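Ubiquinone biosynthesis accessory factor UbiJ (Escherichia coli, PDB 6H6O) binds hydrophobic ubiquinone biosynthetic intermediates through its SCP2 domain and is essential for the stability of the Ubi complex. Local coordinates at residues L92-R95 and Q96-T99; G21-S24 and L25-F29. One frame throughout, in Å; residues are numbered along the deposited sequence.

Contact 1: residues L92-R95 and Q96-T99; sequences LRDR and QQLT. With CA (calcium ion), chain H.
Asp94 and Gln97 meet where the loop after strand 80-84 turns into helix 95-104, a compact worked example of how a chain starts a helix. The carboxylate of Asp94 accepts from the amide of Gln97, which meets OD1 nearly along its C-O bond; Gln97 N to Asp94 OD1 is 3.2 Å and the N-H points almost straight at the oxygen, at 170°. What brings OD1 there is a first torsion of 45°, which sets CG between the backbone N and the carbonyl carbon. The i to i+4 bonds start from the cap residue itself: Leu98 N to Asp94 O is 3.0 Å, and Thr99 N to Arg95 O 2.8 Å.

The tight side is built on two leucines. Leu92 CD2 comes within 3.6 Å of Leu98 CD1, and Leu98, buried, also packs on Val120 of helix 113-128. The bent chain of Arg95 folds back over this turn: its NH1 is 3.4 Å from Leu98 CD2, which lies at the guanidinium edge. Because the Arg95 side chain also touches Gln117 of helix 113-128, an alanine here would probably leave Leu98 CD2 without its cover and open a gap toward Gln117.

The solvent side is looser. Arg93 and Gln97 run side by side without a bond, their donors Arg93 NH2 and Gln97 NE2 3.4 Å apart, and Gln97 NE2 turns instead to the carbonyl of Lys91. The carbonyl of Arg93 binds a calcium ion, Arg93 O to calcium 2.5 Å, with two waters and the carboxylates of Asp124 and Glu127. Asp94 is thus the N-cap of helix 95-104, beside a calcium site that ties the preceding loop to helix 113-128 in this SCP2 fold.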
# COMPACT_ATOMS: atom_id res chain seq x y z
N LEU A 92 7.20 7.39 -10.60
CA LEU A 92 8.62 7.08 -10.55
C LEU A 92 9.03 6.00 -11.58
O LEU A 92 9.60 4.97 -11.22
CB LEU A 92 9.05 6.74 -9.10
CG LEU A 92 8.94 7.87 -8.06
CD1 LEU A 92 9.10 7.33 -6.64
CD2 LEU A 92 9.98 8.93 -8.29
N ARG A 93 8.75 6.26 -12.88
CA ARG A 93 9.03 5.36 -14.00
C ARG A 93 10.52 5.25 -14.33
O ARG A 93 10.97 4.16 -14.70
CB ARG A 93 8.23 5.77 -15.25
CG ARG A 93 6.72 5.68 -15.07
CD ARG A 93 5.97 6.32 -16.22
NE ARG A 93 4.52 6.25 -16.03
CZ ARG A 93 3.79 7.18 -15.42
NH1 ARG A 93 2.48 7.03 -15.30
NH2 ARG A 93 4.36 8.28 -14.94
N ASP A 94 11.27 6.36 -14.22
CA ASP A 94 12.71 6.42 -14.52
C ASP A 94 13.36 7.65 -13.88
O ASP A 94 12.65 8.46 -13.26
CB ASP A 94 12.95 6.41 -16.05
CG ASP A 94 12.06 7.34 -16.87
OD1 ASP A 94 11.82 8.48 -16.42
OD2 ASP A 94 11.64 6.93 -17.98
N ARG A 95 14.70 7.80 -14.02
CA ARG A 95 15.47 8.93 -13.49
C ARG A 95 14.97 10.29 -14.02
O ARG A 95 15.02 11.28 -13.28
CB ARG A 95 16.99 8.73 -13.73
CG ARG A 95 17.93 9.92 -13.39
CD ARG A 95 17.86 10.40 -11.94
NE ARG A 95 18.31 11.78 -11.80
CZ ARG A 95 17.93 12.62 -10.83
NH1 ARG A 95 17.07 12.22 -9.91
NH2 ARG A 95 18.40 13.86 -10.80
N GLN A 96 14.47 10.35 -15.28
CA GLN A 96 13.94 11.59 -15.88
C GLN A 96 12.78 12.11 -15.05
O GLN A 96 12.77 13.28 -14.65
CB GLN A 96 13.40 11.34 -17.29
CG GLN A 96 14.38 10.82 -18.30
CD GLN A 96 13.72 11.00 -19.63
OE1 GLN A 96 12.95 10.15 -20.10
NE2 GLN A 96 13.92 12.16 -20.22
N GLN A 97 11.78 11.24 -14.84
CA GLN A 97 10.59 11.50 -14.05
C GLN A 97 10.99 11.84 -12.63
O GLN A 97 10.41 12.76 -12.04
CB GLN A 97 9.64 10.29 -14.08
CG GLN A 97 8.75 10.24 -15.32
CD GLN A 97 7.63 11.26 -15.25
OE1 GLN A 97 7.76 12.39 -15.74
NE2 GLN A 97 6.52 10.90 -14.61
N LEU A 98 12.02 11.15 -12.09
CA LEU A 98 12.50 11.42 -10.75
C LEU A 98 13.06 12.85 -10.66
O LEU A 98 12.72 13.57 -9.72
CB LEU A 98 13.52 10.35 -10.29
CG LEU A 98 14.21 10.55 -8.93
CD1 LEU A 98 13.20 10.52 -7.78
CD2 LEU A 98 15.31 9.52 -8.72
N THR A 99 13.86 13.28 -11.67
CA THR A 99 14.43 14.63 -11.72
C THR A 99 13.31 15.68 -11.79
O THR A 99 13.38 16.69 -11.08
CB THR A 99 15.45 14.77 -12.88
OG1 THR A 99 16.29 13.62 -12.92
CG2 THR A 99 16.32 16.00 -12.74
CA CA H . 9.96 2.26 -15.98
O HOH W 1 9.78 1.83 -13.44
O HOH W 2 10.46 1.61 -18.42

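Contact 2: residues G21-S24 and L25-F29; sequences GIES and LLNTF. With CA (calcium ion), chain I.
Glu23 and Asn27, one turn apart on helix 14-30, lie side by side and point the same way, with carboxylate and amide planes 85° apart. The Glu23 side chain repays following outward. Its CB turns away from residues 25-29, and CG, opposite the backbone N at a first torsion of -180°, passes 3.4 Å from Asn27 ND2. The chain stays extended beyond CG and carries the carboxylate out to a calcium ion, which it grips in bidentate fashion: Glu23 OE1 at 2.3 Å and OE2 at 2.4 Å from the metal. Four waters and Asp69 complete the seven ligand atoms. OE1 also accepts from Val70 N, while Asn27 OD1 accepts from Val68 N, and together these fasten two neighbouring turns of the helix to the edge strand 68-71.

On the sheet-facing side Ile22 CG2 rests 3.8 Å from Leu26 CD1. Leu26 reaches on to Leu61, Val68 and Val70, Ile22 to Leu59. Away from the sheet, one water bridges two hydroxyls, 2.8 Å from Ser24 OG and 3.0 Å from Thr28 OG1. Thr28 and Leu25 also pack on Leu17 of the second subunit, and the Phe29 ring meets that of Phe14 there.

Under all this run regular i to i+4 bonds, such as Leu26 N to Ile22 O at 2.9 Å. The result is an alpha-helix packed between the beta-sheet of the SCP2 fold and the second subunit, with a calcium site at its seam with strand 68-71.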
# COMPACT_ATOMS: atom_id res chain seq x y z
N GLY A 21 3.86 -6.85 4.32
CA GLY A 21 3.30 -6.91 2.96
C GLY A 21 4.16 -6.16 1.97
O GLY A 21 4.49 -6.68 0.89
N ILE A 22 4.59 -4.95 2.34
CA ILE A 22 5.47 -4.14 1.48
C ILE A 22 6.80 -4.88 1.28
O ILE A 22 7.29 -4.94 0.16
CB ILE A 22 5.63 -2.67 2.00
CG1 ILE A 22 4.29 -1.91 1.87
CG2 ILE A 22 6.75 -1.90 1.25
CD1 ILE A 22 4.26 -0.60 2.72
N GLU A 23 7.36 -5.46 2.36
CA GLU A 23 8.62 -6.20 2.29
C GLU A 23 8.50 -7.38 1.31
O GLU A 23 9.37 -7.56 0.46
CB GLU A 23 9.04 -6.70 3.69
CG GLU A 23 10.35 -7.46 3.67
CD GLU A 23 10.92 -7.80 5.03
OE1 GLU A 23 11.01 -6.89 5.88
OE2 GLU A 23 11.37 -8.96 5.22
N SER A 24 7.40 -8.17 1.44
CA SER A 24 7.17 -9.31 0.55
C SER A 24 7.10 -8.86 -0.93
O SER A 24 7.75 -9.46 -1.78
CB SER A 24 5.88 -10.03 0.95
OG SER A 24 5.66 -11.14 0.10
N LEU A 25 6.35 -7.78 -1.20
CA LEU A 25 6.18 -7.20 -2.54
C LEU A 25 7.53 -6.77 -3.11
O LEU A 25 7.85 -7.16 -4.23
CB LEU A 25 5.24 -5.98 -2.49
CG LEU A 25 3.74 -6.20 -2.81
CD1 LEU A 25 2.93 -5.01 -2.39
CD2 LEU A 25 3.54 -6.39 -4.30
N LEU A 26 8.31 -5.99 -2.34
CA LEU A 26 9.64 -5.52 -2.76
C LEU A 26 10.60 -6.65 -3.03
O LEU A 26 11.34 -6.58 -4.01
CB LEU A 26 10.23 -4.54 -1.74
CG LEU A 26 9.55 -3.18 -1.62
CD1 LEU A 26 10.10 -2.42 -0.43
CD2 LEU A 26 9.65 -2.37 -2.94
N ASN A 27 10.60 -7.70 -2.18
CA ASN A 27 11.50 -8.81 -2.41
C ASN A 27 11.13 -9.64 -3.66
O ASN A 27 12.01 -9.96 -4.46
CB ASN A 27 11.65 -9.68 -1.18
CG ASN A 27 12.57 -8.99 -0.19
OD1 ASN A 27 13.74 -8.70 -0.48
ND2 ASN A 27 12.05 -8.68 0.97
N THR A 28 9.84 -9.89 -3.87
CA THR A 28 9.44 -10.63 -5.08
C THR A 28 9.74 -9.82 -6.35
O THR A 28 10.18 -10.37 -7.36
CB THR A 28 7.96 -11.04 -4.99
OG1 THR A 28 7.74 -11.74 -3.76
CG2 THR A 28 7.53 -11.92 -6.18
N PHE A 29 9.52 -8.50 -6.29
CA PHE A 29 9.70 -7.63 -7.45
C PHE A 29 11.17 -7.32 -7.80
O PHE A 29 11.56 -7.36 -8.98
CB PHE A 29 8.90 -6.33 -7.25
CG PHE A 29 8.89 -5.35 -8.41
CD1 PHE A 29 8.36 -5.70 -9.65
CD2 PHE A 29 9.40 -4.06 -8.25
CE1 PHE A 29 8.33 -4.78 -10.71
CE2 PHE A 29 9.39 -3.15 -9.32
CZ PHE A 29 8.86 -3.52 -10.54
CA CA I . 12.04 -8.31 7.43
O HOH W 3 5.01 -11.14 -2.63
O HOH W 4 11.83 -6.22 8.64
O HOH W 5 12.75 -8.70 9.67
O HOH W 6 12.54 -10.44 7.16
O HOH W 7 9.92 -8.75 8.00

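How the contacts relate
Contact 2 closes before contact 1 opens, and the two do not touch: their centres are 21 Å apart and their nearest atoms about 8 Å. In both, a calcium ion joins a local piece of chain to a part remote in sequence: a loop carbonyl to helix 113-128 in contact 1, a helical carboxylate to strand 68-71 in contact 2. Contact 2 alone of the pair also meets the second subunit. Neither holds the bound hydroxybutanedioic acid of the structure; in contact 1 the side chain of Leu92 is about 14 Å from a bound (2S)-2-hydroxybutanedioic acid.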